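PDB 4YEH: lectin from Cicer arietinum, which binds a magnesium ion in the central channel of a four-bladed hemopexin-type beta-propeller and probably takes part in metal ion transport. Local coordinates for residues K22-D27 with D35-G40; I61-D66 with F73-N78; C80-Y85 with K93-P98; G126-L131 with R139-T144. All coordinates share one frame; numbering follows the deposited sequence.

Contact 1: residues K22-D27 with D35-G40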
loop_
_atom_site.group_PDB
_atom_site.type_symbol
_atom_site.label_atom_id
_atom_site.label_comp_id
_atom_site.label_asym_id
_atom_site.label_seq_id
_atom_site.Cartn_x
_atom_site.Cartn_y
_atom_site.Cartn_z
ATOM N N LYS A 22 1.997 -5.108 15.477
ATOM C CA LYS A 22 2.068 -6.389 16.257
ATOM C C LYS A 22 0.693 -7.067 16.429
ATOM O O LYS A 22 -0.363 -6.493 16.179
ATOM C CB LYS A 22 2.718 -6.211 17.651
ATOM C CG LYS A 22 4.213 -5.920 17.640
ATOM C CD LYS A 22 4.885 -6.172 18.967
ATOM C CE LYS A 22 6.185 -5.366 19.070
ATOM N NZ LYS A 22 6.943 -5.490 20.410
ATOM N N TYR A 23 0.730 -8.330 16.813
ATOM C CA TYR A 23 -0.507 -9.004 17.085
ATOM C C TYR A 23 -0.350 -9.892 18.293
ATOM O O TYR A 23 0.776 -10.183 18.735
ATOM C CB TYR A 23 -1.020 -9.789 15.851
ATOM C CG TYR A 23 -0.377 -11.087 15.556
ATOM C CD1 TYR A 23 0.895 -11.144 14.902
ATOM C CD2 TYR A 23 -1.019 -12.286 15.905
ATOM C CE1 TYR A 23 1.496 -12.354 14.605
ATOM C CE2 TYR A 23 -0.441 -13.553 15.605
ATOM C CZ TYR A 23 0.796 -13.572 14.948
ATOM O OH TYR A 23 1.383 -14.765 14.710
ATOM N N VAL A 24 -1.508 -10.270 18.843
ATOM C CA VAL A 24 -1.628 -11.315 19.831
ATOM C C VAL A 24 -2.816 -12.245 19.513
ATOM O O VAL A 24 -3.758 -11.838 18.842
ATOM C CB VAL A 24 -1.749 -10.787 21.253
ATOM C CG1 VAL A 24 -0.388 -10.552 21.842
ATOM C CG2 VAL A 24 -2.636 -9.578 21.334
ATOM N N LEU A 25 -2.719 -13.505 19.951
ATOM C CA LEU A 25 -3.842 -14.422 19.956
ATOM C C LEU A 25 -4.146 -14.593 21.418
ATOM O O LEU A 25 -3.251 -14.492 22.300
ATOM C CB LEU A 25 -3.470 -15.744 19.286
ATOM C CG LEU A 25 -4.441 -16.919 19.245
ATOM C CD1 LEU A 25 -5.857 -16.582 18.740
ATOM C CD2 LEU A 25 -3.771 -18.109 18.560
ATOM N N LEU A 26 -5.423 -14.813 21.676
ATOM C CA LEU A 26 -5.979 -14.674 22.981
ATOM C C LEU A 26 -7.221 -15.526 23.178
ATOM O O LEU A 26 -8.070 -15.531 22.313
ATOM C CB LEU A 26 -6.273 -13.195 23.171
ATOM C CG LEU A 26 -7.190 -12.718 24.257
ATOM C CD1 LEU A 26 -6.539 -12.586 25.623
ATOM C CD2 LEU A 26 -7.650 -11.375 23.773
ATOM N N ASP A 27 -7.303 -16.214 24.310
ATOM C CA ASP A 27 -8.550 -16.811 24.726
ATOM C C ASP A 27 -9.197 -15.734 25.574
ATOM O O ASP A 27 -8.898 -15.593 26.760
ATOM C CB ASP A 27 -8.300 -18.068 25.556
ATOM C CG ASP A 27 -9.573 -18.840 25.844
ATOM O OD1 ASP A 27 -10.536 -18.231 26.356
ATOM O OD2 ASP A 27 -9.612 -20.055 25.556
ATOM N N ASP A 35 -9.061 -16.022 31.310
ATOM C CA ASP A 35 -8.586 -15.314 30.176
ATOM C C ASP A 35 -7.095 -15.698 29.894
ATOM O O ASP A 35 -6.361 -16.144 30.808
ATOM C CB ASP A 35 -8.728 -13.849 30.545
ATOM C CG ASP A 35 -8.502 -12.967 29.414
ATOM O OD1 ASP A 35 -8.352 -13.526 28.308
ATOM O OD2 ASP A 35 -8.451 -11.737 29.641
ATOM N N LYS A 36 -6.678 -15.659 28.651
ATOM C CA LYS A 36 -5.293 -15.824 28.367
ATOM C C LYS A 36 -4.726 -15.513 26.997
ATOM O O LYS A 36 -5.294 -15.837 26.025
ATOM C CB LYS A 36 -4.850 -17.198 28.848
ATOM C CG LYS A 36 -5.538 -18.397 28.273
ATOM C CD LYS A 36 -5.070 -19.594 29.012
ATOM C CE LYS A 36 -6.221 -20.496 29.310
ATOM N NZ LYS A 36 -6.013 -21.856 28.757
ATOM N N VAL A 37 -3.528 -14.979 26.949
ATOM C CA VAL A 37 -2.754 -14.877 25.709
ATOM C C VAL A 37 -2.331 -16.284 25.275
ATOM O O VAL A 37 -1.780 -17.042 26.090
ATOM C CB VAL A 37 -1.472 -14.048 25.936
ATOM C CG1 VAL A 37 -0.827 -13.696 24.619
ATOM C CG2 VAL A 37 -1.762 -12.793 26.728
ATOM N N LEU A 38 -2.601 -16.635 24.022
ATOM C CA LEU A 38 -2.184 -17.943 23.438
ATOM C C LEU A 38 -0.913 -17.801 22.599
ATOM O O LEU A 38 -0.060 -18.682 22.616
ATOM C CB LEU A 38 -3.291 -18.601 22.573
ATOM C CG LEU A 38 -4.589 -19.037 23.278
ATOM C CD1 LEU A 38 -5.597 -19.562 22.256
ATOM C CD2 LEU A 38 -4.395 -20.051 24.435
ATOM N N TYR A 39 -0.805 -16.716 21.837
ATOM C CA TYR A 39 0.359 -16.507 20.998
ATOM C C TYR A 39 0.732 -15.047 20.984
ATOM O O TYR A 39 -0.130 -14.163 20.760
ATOM C CB TYR A 39 0.107 -16.910 19.546
ATOM C CG TYR A 39 1.407 -17.116 18.795
ATOM C CD1 TYR A 39 2.181 -18.274 18.997
ATOM C CD2 TYR A 39 1.899 -16.138 17.924
ATOM C CE1 TYR A 39 3.398 -18.446 18.330
ATOM C CE2 TYR A 39 3.094 -16.319 17.258
ATOM C CZ TYR A 39 3.850 -17.460 17.477
ATOM O OH TYR A 39 5.023 -17.633 16.765
ATOM N N GLY A 40 2.018 -14.805 21.203
ATOM C CA GLY A 40 2.556 -13.483 21.088
ATOM C C GLY A 40 2.639 -12.823 22.411
ATOM O O GLY A 40 2.438 -13.475 23.423
#
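Leu-25 pairs antiparallel with Tyr-39, giving its N to Tyr-39 O in a nearly straight hydrogen bond of 2.8 Å, but one residue further on Leu-26 pairs with Val-37 instead of Leu-38. This slip is a classic beta bulge. Leu-38 and Tyr-39 both face Leu-25, whose O receives Leu-38 N at 2.8 Å, from well above the carbonyl plane, and Tyr-39 N only weakly. Asp-27 and Lys-36 then form a regular hydrogen-bonded pair, and strands 22-27 and 36-38 run at 127° to each other.

The side chain of Leu-25, trans about chi1 (176°), lies against both bulge residues: CG lies 3.9 Å from Leu-38 CB, and CB lies 3.8 Å from Tyr-39 CB. Tyr-23 reaches the same neighbourhood with its hydroxyl, OH standing 3.4 Å from Tyr-39 CE2. On the face bearing Leu-26, CG1 of Val-24 meets CG1 of Val-37 at 4.2 Å, and Leu-17 of strand 15-19 packs on both Val-24 and Leu-26. Asp-27 OD2 and Lys-36 NZ remain 5.1 Å apart, so their attraction is probably modest, and the join rests chiefly on backbone bonds and apolar contacts.

Contact 2: residues I61-D66 with F73-N78; sequences IDCSFD and FIFYEN. With MG (magnesium ion), chain C.
Phe-73 exchanges backbone hydrogen bonds with Phe-65 in both directions, and its CB sits over one face of the Phe-65 ring, 4.0 Å from the centroid, in a CH-pi contact. Ile-74 turns to the other face of the sheet, where CG2 lies 3.7 Å from Ser-64 CB. At Phe-75 the ring offers its edge to Phe-65 CE2, 3.5 Å from its own CE2, while the backbone O accepts Asp-62 N at 3.0 Å. Tyr-76 brings CD1 to 3.6 Å from Asp-62 OD2. Glu-77 N then makes a nearly straight bond of 2.8 Å to Asp-62 OD2, on its syn side but somewhat out of the carboxylate plane; chi1 of 67° turns that carboxylate toward the second strand. The acid group of Glu-77 itself forms a salt bridge with Lys-100 of the second subunit. Asp-62 presents its carbonyl O to the magnesium ion at 2.3 Å. With Asn-4 OD1, Asp-118 O and Asp-171 O it completes a ring, at or near the starts of the innermost strands, characteristic of a hemopexin propeller's central channel.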
loop_
_atom_site.group_PDB
_atom_site.type_symbol
_atom_site.label_atom_id
_atom_site.label_comp_id
_atom_site.label_asym_id
_atom_site.label_seq_id
_atom_site.Cartn_x
_atom_site.Cartn_y
_atom_site.Cartn_z
ATOM N N ILE A 61 -1.967 -3.887 11.106
ATOM C CA ILE A 61 -3.298 -3.956 10.521
ATOM C C ILE A 61 -4.311 -3.063 11.317
ATOM O O ILE A 61 -4.418 -3.207 12.563
ATOM C CB ILE A 61 -3.759 -5.405 10.464
ATOM C CG1 ILE A 61 -3.039 -6.066 9.317
ATOM C CG2 ILE A 61 -5.228 -5.444 10.154
ATOM C CD1 ILE A 61 -1.808 -6.805 9.724
ATOM N N ASP A 62 -5.006 -2.160 10.625
ATOM C CA ASP A 62 -5.778 -1.134 11.344
ATOM C C ASP A 62 -7.292 -1.425 11.499
ATOM O O ASP A 62 -8.012 -0.753 12.233
ATOM C CB ASP A 62 -5.439 0.302 10.843
ATOM C CG ASP A 62 -5.875 0.541 9.443
ATOM O OD1 ASP A 62 -6.866 -0.110 9.041
ATOM O OD2 ASP A 62 -5.307 1.416 8.757
ATOM N N CYS A 63 -7.752 -2.446 10.814
ATOM C CA CYS A 63 -9.126 -2.912 10.831
ATOM C C CYS A 63 -9.140 -4.345 10.257
ATOM O O CYS A 63 -8.431 -4.653 9.256
ATOM C CB CYS A 63 -9.965 -1.986 9.974
ATOM S SG CYS A 63 -11.727 -2.317 9.969
ATOM N N SER A 64 -9.942 -5.209 10.861
ATOM C CA SER A 64 -10.216 -6.517 10.303
ATOM C C SER A 64 -11.628 -7.117 10.720
ATOM O O SER A 64 -12.294 -6.590 11.583
ATOM C CB SER A 64 -9.044 -7.475 10.617
ATOM O OG SER A 64 -8.728 -7.463 12.020
ATOM N N PHE A 65 -12.075 -8.180 10.053
ATOM C CA PHE A 65 -13.278 -8.872 10.438
ATOM C C PHE A 65 -13.344 -10.337 10.022
ATOM O O PHE A 65 -12.755 -10.799 9.020
ATOM C CB PHE A 65 -14.556 -8.079 10.089
ATOM C CG PHE A 65 -14.708 -7.753 8.623
ATOM C CD1 PHE A 65 -15.499 -8.547 7.821
ATOM C CD2 PHE A 65 -14.111 -6.651 8.082
ATOM C CE1 PHE A 65 -15.639 -8.288 6.502
ATOM C CE2 PHE A 65 -14.290 -6.354 6.770
ATOM C CZ PHE A 65 -15.054 -7.184 5.976
ATOM N N ASP A 66 -14.042 -11.105 10.840
ATOM C CA ASP A 66 -14.240 -12.522 10.529
ATOM C C ASP A 66 -15.213 -12.554 9.344
ATOM O O ASP A 66 -16.110 -11.688 9.250
ATOM C CB ASP A 66 -14.838 -13.273 11.725
ATOM C CG ASP A 66 -14.968 -14.796 11.443
ATOM O OD1 ASP A 66 -13.907 -15.467 11.180
ATOM O OD2 ASP A 66 -16.123 -15.334 11.531
ATOM N N PHE A 73 -10.870 -10.514 6.482
ATOM C CA PHE A 73 -10.436 -9.314 5.744
ATOM C C PHE A 73 -9.588 -8.457 6.680
ATOM O O PHE A 73 -9.872 -8.334 7.886
ATOM C CB PHE A 73 -11.651 -8.519 5.242
ATOM C CG PHE A 73 -12.220 -9.022 3.910
ATOM C CD1 PHE A 73 -11.536 -8.797 2.710
ATOM C CD2 PHE A 73 -13.434 -9.660 3.842
ATOM C CE1 PHE A 73 -12.053 -9.223 1.496
ATOM C CE2 PHE A 73 -13.963 -10.056 2.611
ATOM C CZ PHE A 73 -13.268 -9.842 1.432
ATOM N N ILE A 74 -8.513 -7.924 6.125
ATOM C CA ILE A 74 -7.553 -7.136 6.849
ATOM C C ILE A 74 -7.189 -5.920 5.980
ATOM O O ILE A 74 -7.118 -5.997 4.727
ATOM C CB ILE A 74 -6.296 -7.943 7.186
ATOM C CG1 ILE A 74 -5.795 -8.620 5.943
ATOM C CG2 ILE A 74 -6.563 -8.980 8.296
ATOM C CD1 ILE A 74 -4.616 -7.993 5.253
ATOM N N PHE A 75 -6.958 -4.807 6.669
ATOM C CA PHE A 75 -6.904 -3.480 6.094
ATOM C C PHE A 75 -5.718 -2.711 6.663
ATOM O O PHE A 75 -5.252 -2.937 7.765
ATOM C CB PHE A 75 -8.167 -2.700 6.534
ATOM C CG PHE A 75 -9.454 -3.144 5.889
ATOM C CD1 PHE A 75 -9.958 -2.458 4.775
ATOM C CD2 PHE A 75 -10.197 -4.184 6.425
ATOM C CE1 PHE A 75 -11.151 -2.823 4.183
ATOM C CE2 PHE A 75 -11.424 -4.547 5.833
ATOM C CZ PHE A 75 -11.882 -3.876 4.682
ATOM N N TYR A 76 -5.277 -1.726 5.922
ATOM C CA TYR A 76 -4.372 -0.692 6.426
ATOM C C TYR A 76 -4.483 0.465 5.452
ATOM O O TYR A 76 -4.154 0.285 4.281
ATOM C CB TYR A 76 -2.912 -1.162 6.466
ATOM C CG TYR A 76 -2.018 -0.050 6.845
ATOM C CD1 TYR A 76 -1.900 0.338 8.166
ATOM C CD2 TYR A 76 -1.352 0.685 5.886
ATOM C CE1 TYR A 76 -1.090 1.394 8.530
ATOM C CE2 TYR A 76 -0.529 1.746 6.236
ATOM C CZ TYR A 76 -0.425 2.108 7.566
ATOM O OH TYR A 76 0.369 3.170 7.941
ATOM N N GLU A 77 -4.974 1.620 5.939
ATOM C CA GLU A 77 -5.295 2.783 5.112
ATOM C C GLU A 77 -6.165 2.341 3.936
ATOM O O GLU A 77 -7.071 1.534 4.133
ATOM C CB GLU A 77 -4.033 3.519 4.658
ATOM C CG GLU A 77 -3.430 4.354 5.756
ATOM C CD GLU A 77 -2.048 4.887 5.430
ATOM O OE1 GLU A 77 -1.724 5.097 4.250
ATOM O OE2 GLU A 77 -1.280 5.110 6.386
ATOM N N ASN A 78 -5.897 2.817 2.729
ATOM C CA ASN A 78 -6.846 2.564 1.625
ATOM C C ASN A 78 -6.790 1.153 1.028
ATOM O O ASN A 78 -7.551 0.845 0.134
ATOM C CB ASN A 78 -6.870 3.730 0.575
ATOM C CG ASN A 78 -5.649 3.767 -0.306
ATOM O OD1 ASN A 78 -5.259 4.778 -0.892
ATOM N ND2 ASN A 78 -5.109 2.643 -0.497
HETATM MG MG MG C . -8.404 0.967 13.729
#

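Contact 3: residues C80-Y85 with K93-P98; sequences CARIDY and KIISGP
Arg-82, with chi1 of -161° and an extended chi2 (-155°), carries CD obliquely past Ile-95, 4.1 Å from its CB; the bend comes only beyond CD and turns the guanidinium toward Glu-71. Ile-95 in turn folds along the first strand until CD1 touches Asp-84 CB at 3.9 Å. Ser-96 CB rests 3.9 Å from Arg-82 CB, so two consecutive residues face one partner. The backbone explains why: Arg-82 O accepts both Ile-95 N, at 2.8 Å, and Ser-96 N, at 3.0 Å, the two donors arriving from the same face of the carbonyl plane. Arg-82 N answers with a bond of 2.6 Å to Ser-96 O, in plane and on a lone pair. Past the bulge Asp-84 and Lys-93 pair regularly. The polar ends look elsewhere, Arg-82 NH1 to a salt bridge with Glu-71 and Asp-84 OD2 to Ala-86 N. In the other direction, Gly-97 with its positive phi (97°) and a cis peptide carry the chain to Pro-98, whose CA approaches Cys-80 O at 3.3 Å and whose O bonds Thr-58 of the second subunit. Such a classic bulge, with the chain turning a corner at Ser-96, shapes the outermost strand of this propeller blade.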
loop_
_atom_site.group_PDB
_atom_site.type_symbol
_atom_site.label_atom_id
_atom_site.label_comp_id
_atom_site.label_asym_id
_atom_site.label_seq_id
_atom_site.Cartn_x
_atom_site.Cartn_y
_atom_site.Cartn_z
ATOM N N CYS A 80 -6.414 -3.295 1.424
ATOM C CA CYS A 80 -6.991 -4.405 2.188
ATOM C C CYS A 80 -6.765 -5.811 1.505
ATOM O O CYS A 80 -6.434 -5.929 0.320
ATOM C CB CYS A 80 -8.466 -4.125 2.438
ATOM S SG CYS A 80 -9.423 -3.990 0.897
ATOM N N ALA A 81 -6.948 -6.871 2.249
ATOM C CA ALA A 81 -6.786 -8.198 1.644
ATOM C C ALA A 81 -7.718 -9.246 2.276
ATOM O O ALA A 81 -8.045 -9.143 3.468
ATOM C CB ALA A 81 -5.312 -8.647 1.732
ATOM N N ARG A 82 -8.129 -10.262 1.531
ATOM C CA ARG A 82 -8.675 -11.413 2.240
ATOM C C ARG A 82 -7.559 -12.354 2.433
ATOM O O ARG A 82 -6.783 -12.599 1.510
ATOM C CB ARG A 82 -9.845 -12.154 1.542
ATOM C CG ARG A 82 -10.663 -13.036 2.477
ATOM C CD ARG A 82 -11.309 -14.119 1.637
ATOM N NE ARG A 82 -12.618 -13.675 1.084
ATOM C CZ ARG A 82 -13.880 -14.061 1.439
ATOM N NH1 ARG A 82 -14.192 -15.020 2.378
ATOM N NH2 ARG A 82 -14.874 -13.499 0.769
ATOM N N ILE A 83 -7.459 -12.881 3.637
ATOM C CA ILE A 83 -6.482 -13.884 3.914
ATOM C C ILE A 83 -7.153 -15.054 4.625
ATOM O O ILE A 83 -8.270 -14.957 5.132
ATOM C CB ILE A 83 -5.328 -13.272 4.795
ATOM C CG1 ILE A 83 -5.682 -13.253 6.303
ATOM C CG2 ILE A 83 -4.896 -11.854 4.273
ATOM C CD1 ILE A 83 -4.395 -13.368 7.177
ATOM N N ASP A 84 -6.488 -16.196 4.598
ATOM C CA ASP A 84 -6.856 -17.290 5.472
ATOM C C ASP A 84 -5.803 -17.205 6.580
ATOM O O ASP A 84 -4.611 -17.291 6.309
ATOM C CB ASP A 84 -6.734 -18.636 4.752
ATOM C CG ASP A 84 -6.765 -19.803 5.708
ATOM O OD1 ASP A 84 -7.392 -20.845 5.382
ATOM O OD2 ASP A 84 -6.163 -19.701 6.800
ATOM N N TYR A 85 -6.252 -17.030 7.829
ATOM C CA TYR A 85 -5.280 -16.897 8.910
ATOM C C TYR A 85 -4.705 -18.218 9.489
ATOM O O TYR A 85 -3.794 -18.152 10.357
ATOM C CB TYR A 85 -5.794 -16.002 9.991
ATOM C CG TYR A 85 -7.154 -16.384 10.508
ATOM C CD1 TYR A 85 -8.295 -15.770 9.983
ATOM C CD2 TYR A 85 -7.320 -17.302 11.506
ATOM C CE1 TYR A 85 -9.544 -16.092 10.451
ATOM C CE2 TYR A 85 -8.581 -17.601 11.972
ATOM C CZ TYR A 85 -9.679 -17.004 11.444
ATOM O OH TYR A 85 -10.947 -17.299 11.897
ATOM N N LYS A 93 -2.408 -17.855 4.249
ATOM C CA LYS A 93 -2.230 -17.402 2.848
ATOM C C LYS A 93 -3.035 -16.179 2.484
ATOM O O LYS A 93 -3.987 -15.836 3.185
ATOM C CB LYS A 93 -2.497 -18.577 1.833
ATOM C CG LYS A 93 -3.806 -19.336 2.012
ATOM C CD LYS A 93 -3.979 -20.476 0.997
ATOM C CE LYS A 93 -5.120 -21.475 1.298
ATOM N NZ LYS A 93 -5.361 -22.535 0.204
ATOM N N ILE A 94 -2.630 -15.527 1.388
ATOM C CA ILE A 94 -3.361 -14.386 0.805
ATOM C C ILE A 94 -4.329 -14.987 -0.172
ATOM O O ILE A 94 -3.910 -15.720 -1.112
ATOM C CB ILE A 94 -2.474 -13.349 0.099
ATOM C CG1 ILE A 94 -1.692 -12.534 1.127
ATOM C CG2 ILE A 94 -3.331 -12.387 -0.666
ATOM C CD1 ILE A 94 -0.951 -11.324 0.582
ATOM N N ILE A 95 -5.615 -14.742 0.061
ATOM C CA ILE A 95 -6.639 -15.160 -0.895
ATOM C C ILE A 95 -6.854 -14.052 -1.886
ATOM O O ILE A 95 -6.787 -14.299 -3.066
ATOM C CB ILE A 95 -8.012 -15.561 -0.250
ATOM C CG1 ILE A 95 -7.831 -16.345 1.060
ATOM C CG2 ILE A 95 -8.911 -16.325 -1.211
ATOM C CD1 ILE A 95 -7.012 -17.627 0.949
ATOM N N SER A 96 -7.142 -12.846 -1.411
ATOM C CA SER A 96 -7.587 -11.781 -2.296
ATOM C C SER A 96 -6.916 -10.487 -1.931
ATOM O O SER A 96 -6.986 -10.005 -0.797
ATOM C CB SER A 96 -9.140 -11.574 -2.236
ATOM O OG SER A 96 -9.845 -12.335 -3.221
ATOM N N GLY A 97 -6.330 -9.901 -2.956
ATOM C CA GLY A 97 -5.625 -8.662 -2.874
ATOM C C GLY A 97 -4.143 -8.878 -2.738
ATOM O O GLY A 97 -3.634 -9.943 -3.063
ATOM N N PRO A 98 -3.432 -7.848 -2.275
ATOM C CA PRO A 98 -3.995 -6.569 -1.744
ATOM C C PRO A 98 -4.564 -5.565 -2.767
ATOM O O PRO A 98 -3.862 -5.096 -3.618
ATOM C CB PRO A 98 -2.806 -5.935 -1.034
ATOM C CG PRO A 98 -1.646 -6.357 -1.944
ATOM C CD PRO A 98 -1.954 -7.807 -2.358
#

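Contact 4: residues G126-L131 with R139-T144; sequences GKEVYL and RIDYLT
Glu-128 and Arg-139 meet diagonally on one face of the antiparallel hairpin formed by the two middle strands of a hemopexin propeller blade. Their flat groups are inclined at 52°, and in a salt bridge the arginine grips side-on: NE at 2.9 Å and NH2 at 2.8 Å both donate to Glu-128 OE1, which lies in the guanidinium plane. NH2 meets the syn lone pair of that oxygen, whereas NE approaches from above the carboxylate plane. Tyr-130 runs alongside Arg-139 in the same direction, its ring turned only 18° from the guanidinium and its OH over one guanidinium face, 3.6 Å from NE. The arginine chain, extended from chi1 (-180°) out to NE, carries the guanidinium out to the Glu-128 carboxylate and alongside the Tyr-130 ring, and NH1 has a further acceptor in Gln-149. These contacts probably fix the tilt of the buried guanidinium.

On the other side of the sheet the contacts are apolar. Leu-131 crosses Ile-140 at about a right angle, CD1 to CG1 3.6 Å, and Val-129 CG2 meets the edge of the Tyr-142 ring at CD1, 3.5 Å away. Lys-127 lays CB over the face of that ring, 4.2 Å from its centroid, while CG presses on Leu-143. At the open end of the hairpin Asp-141 OD1 accepts Thr-144 N in an Asx motif, and its OD2 receives a water at 2.8 Å, which also donates weakly to Glu-128 OE2.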
loop_
_atom_site.group_PDB
_atom_site.type_symbol
_atom_site.label_atom_id
_atom_site.label_comp_id
_atom_site.label_asym_id
_atom_site.label_seq_id
_atom_site.Cartn_x
_atom_site.Cartn_y
_atom_site.Cartn_z
ATOM N N GLY A 126 -26.517 -13.990 8.386
ATOM C CA GLY A 126 -25.997 -14.261 7.039
ATOM C C GLY A 126 -24.514 -13.986 6.851
ATOM O O GLY A 126 -23.728 -14.345 7.700
ATOM N N LYS A 127 -24.146 -13.340 5.762
ATOM C CA LYS A 127 -22.809 -12.836 5.353
ATOM C C LYS A 127 -22.681 -11.348 5.597
ATOM O O LYS A 127 -22.164 -10.619 4.843
ATOM C CB LYS A 127 -22.495 -13.110 3.882
ATOM C CG LYS A 127 -22.081 -14.492 3.478
ATOM C CD LYS A 127 -21.950 -15.457 4.636
ATOM C CE LYS A 127 -21.759 -16.902 4.224
ATOM N NZ LYS A 127 -22.177 -17.812 5.302
ATOM N N GLU A 128 -23.227 -10.901 6.671
ATOM C CA GLU A 128 -23.288 -9.474 6.865
ATOM C C GLU A 128 -22.191 -9.063 7.832
ATOM O O GLU A 128 -21.856 -9.808 8.797
ATOM C CB GLU A 128 -24.657 -9.032 7.410
ATOM C CG GLU A 128 -25.779 -9.183 6.396
ATOM C CD GLU A 128 -27.140 -8.552 6.801
ATOM O OE1 GLU A 128 -27.270 -7.746 7.785
ATOM O OE2 GLU A 128 -28.135 -8.938 6.122
ATOM N N VAL A 129 -21.660 -7.870 7.562
ATOM C CA VAL A 129 -20.634 -7.236 8.388
ATOM C C VAL A 129 -20.948 -5.785 8.683
ATOM O O VAL A 129 -21.509 -5.077 7.817
ATOM C CB VAL A 129 -19.258 -7.389 7.744
ATOM C CG1 VAL A 129 -18.175 -6.897 8.679
ATOM C CG2 VAL A 129 -19.032 -8.848 7.457
ATOM N N TYR A 130 -20.684 -5.369 9.914
ATOM C CA TYR A 130 -20.745 -3.926 10.315
ATOM C C TYR A 130 -19.350 -3.256 10.372
ATOM O O TYR A 130 -18.410 -3.798 10.934
ATOM C CB TYR A 130 -21.470 -3.707 11.670
ATOM C CG TYR A 130 -22.914 -4.166 11.711
ATOM C CD1 TYR A 130 -23.937 -3.272 11.533
ATOM C CD2 TYR A 130 -23.244 -5.498 11.959
ATOM C CE1 TYR A 130 -25.259 -3.675 11.580
ATOM C CE2 TYR A 130 -24.555 -5.932 12.000
ATOM C CZ TYR A 130 -25.566 -5.035 11.796
ATOM O OH TYR A 130 -26.874 -5.505 11.848
ATOM N N LEU A 131 -19.239 -2.053 9.822
ATOM C CA LEU A 131 -17.981 -1.353 9.768
ATOM C C LEU A 131 -18.098 0.097 10.253
ATOM O O LEU A 131 -19.059 0.755 9.987
ATOM C CB LEU A 131 -17.365 -1.402 8.352
ATOM C CG LEU A 131 -17.305 -2.782 7.721
ATOM C CD1 LEU A 131 -18.525 -3.093 6.858
ATOM C CD2 LEU A 131 -16.019 -2.828 6.886
ATOM N N ARG A 139 -23.377 -1.189 6.846
ATOM C CA ARG A 139 -23.814 -2.534 6.996
ATOM C C ARG A 139 -23.684 -3.180 5.616
ATOM O O ARG A 139 -24.424 -2.818 4.665
ATOM C CB ARG A 139 -25.253 -2.542 7.493
ATOM C CG ARG A 139 -25.855 -3.905 7.705
ATOM C CD ARG A 139 -27.189 -3.731 8.364
ATOM N NE ARG A 139 -27.856 -5.021 8.424
ATOM C CZ ARG A 139 -29.156 -5.208 8.660
ATOM N NH1 ARG A 139 -29.990 -4.168 8.886
ATOM N NH2 ARG A 139 -29.617 -6.444 8.712
ATOM N N ILE A 140 -22.734 -4.123 5.506
ATOM C CA ILE A 140 -22.503 -4.735 4.214
ATOM C C ILE A 140 -22.887 -6.189 4.060
ATOM O O ILE A 140 -23.257 -6.819 4.997
ATOM C CB ILE A 140 -21.094 -4.482 3.731
ATOM C CG1 ILE A 140 -20.046 -5.373 4.481
ATOM C CG2 ILE A 140 -20.876 -3.005 3.721
ATOM C CD1 ILE A 140 -18.624 -5.291 3.931
ATOM N N ASP A 141 -22.854 -6.688 2.845
ATOM C CA ASP A 141 -22.836 -8.106 2.626
ATOM C C ASP A 141 -21.609 -8.182 1.828
ATOM O O ASP A 141 -21.527 -7.564 0.746
ATOM C CB ASP A 141 -24.012 -8.588 1.798
ATOM C CG ASP A 141 -24.111 -10.120 1.752
ATOM O OD1 ASP A 141 -23.225 -10.720 1.105
ATOM O OD2 ASP A 141 -25.057 -10.710 2.359
ATOM N N TYR A 142 -20.631 -8.904 2.359
ATOM C CA TYR A 142 -19.378 -9.111 1.656
ATOM C C TYR A 142 -19.450 -10.149 0.540
ATOM O O TYR A 142 -18.659 -10.080 -0.367
ATOM C CB TYR A 142 -18.281 -9.519 2.647
ATOM C CG TYR A 142 -18.404 -10.873 3.334
ATOM C CD1 TYR A 142 -18.797 -10.973 4.650
ATOM C CD2 TYR A 142 -18.042 -12.055 2.683
ATOM C CE1 TYR A 142 -18.872 -12.224 5.276
ATOM C CE2 TYR A 142 -18.147 -13.283 3.301
ATOM C CZ TYR A 142 -18.528 -13.350 4.597
ATOM O OH TYR A 142 -18.561 -14.584 5.225
ATOM N N LEU A 143 -20.331 -11.139 0.662
ATOM C CA LEU A 143 -20.518 -12.169 -0.364
ATOM C C LEU A 143 -21.122 -11.585 -1.679
ATOM O O LEU A 143 -20.659 -11.937 -2.730
ATOM C CB LEU A 143 -21.271 -13.406 0.177
ATOM C CG LEU A 143 -22.013 -14.444 -0.663
ATOM C CD1 LEU A 143 -21.217 -15.711 -1.026
ATOM C CD2 LEU A 143 -23.379 -14.864 -0.041
ATOM N N THR A 144 -22.092 -10.670 -1.630
ATOM C CA THR A 144 -22.673 -10.087 -2.886
ATOM C C THR A 144 -22.131 -8.704 -3.116
ATOM O O THR A 144 -22.513 -8.050 -4.091
ATOM C CB THR A 144 -24.232 -10.002 -2.900
ATOM O OG1 THR A 144 -24.677 -9.090 -1.888
ATOM C CG2 THR A 144 -24.872 -11.342 -2.579
HETATM O O HOH W 1 -26.894 -11.589 4.220
#

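All four contacts join neighbouring antiparallel strands, yet their chemistry follows depth in the propeller. Contact 2, nearest the centre, is buried and alone includes a magnesium ligand. Contact 4 is also buried, and differs in enclosing an ion pair; Phe-65 of contact 2 packs against Val-129 and Leu-131 there, joining adjacent blades. Contacts 1 and 3 lie further out, are partly buried, and share an outer-strand bulge with the same 127° strand angle, as expected of equivalent places in successive blades. Contacts 2 and 3 belong to one sheet, meeting through strands 71-76 and 79-84, and both touch the second subunit, whereas contacts 1 and 4 do not.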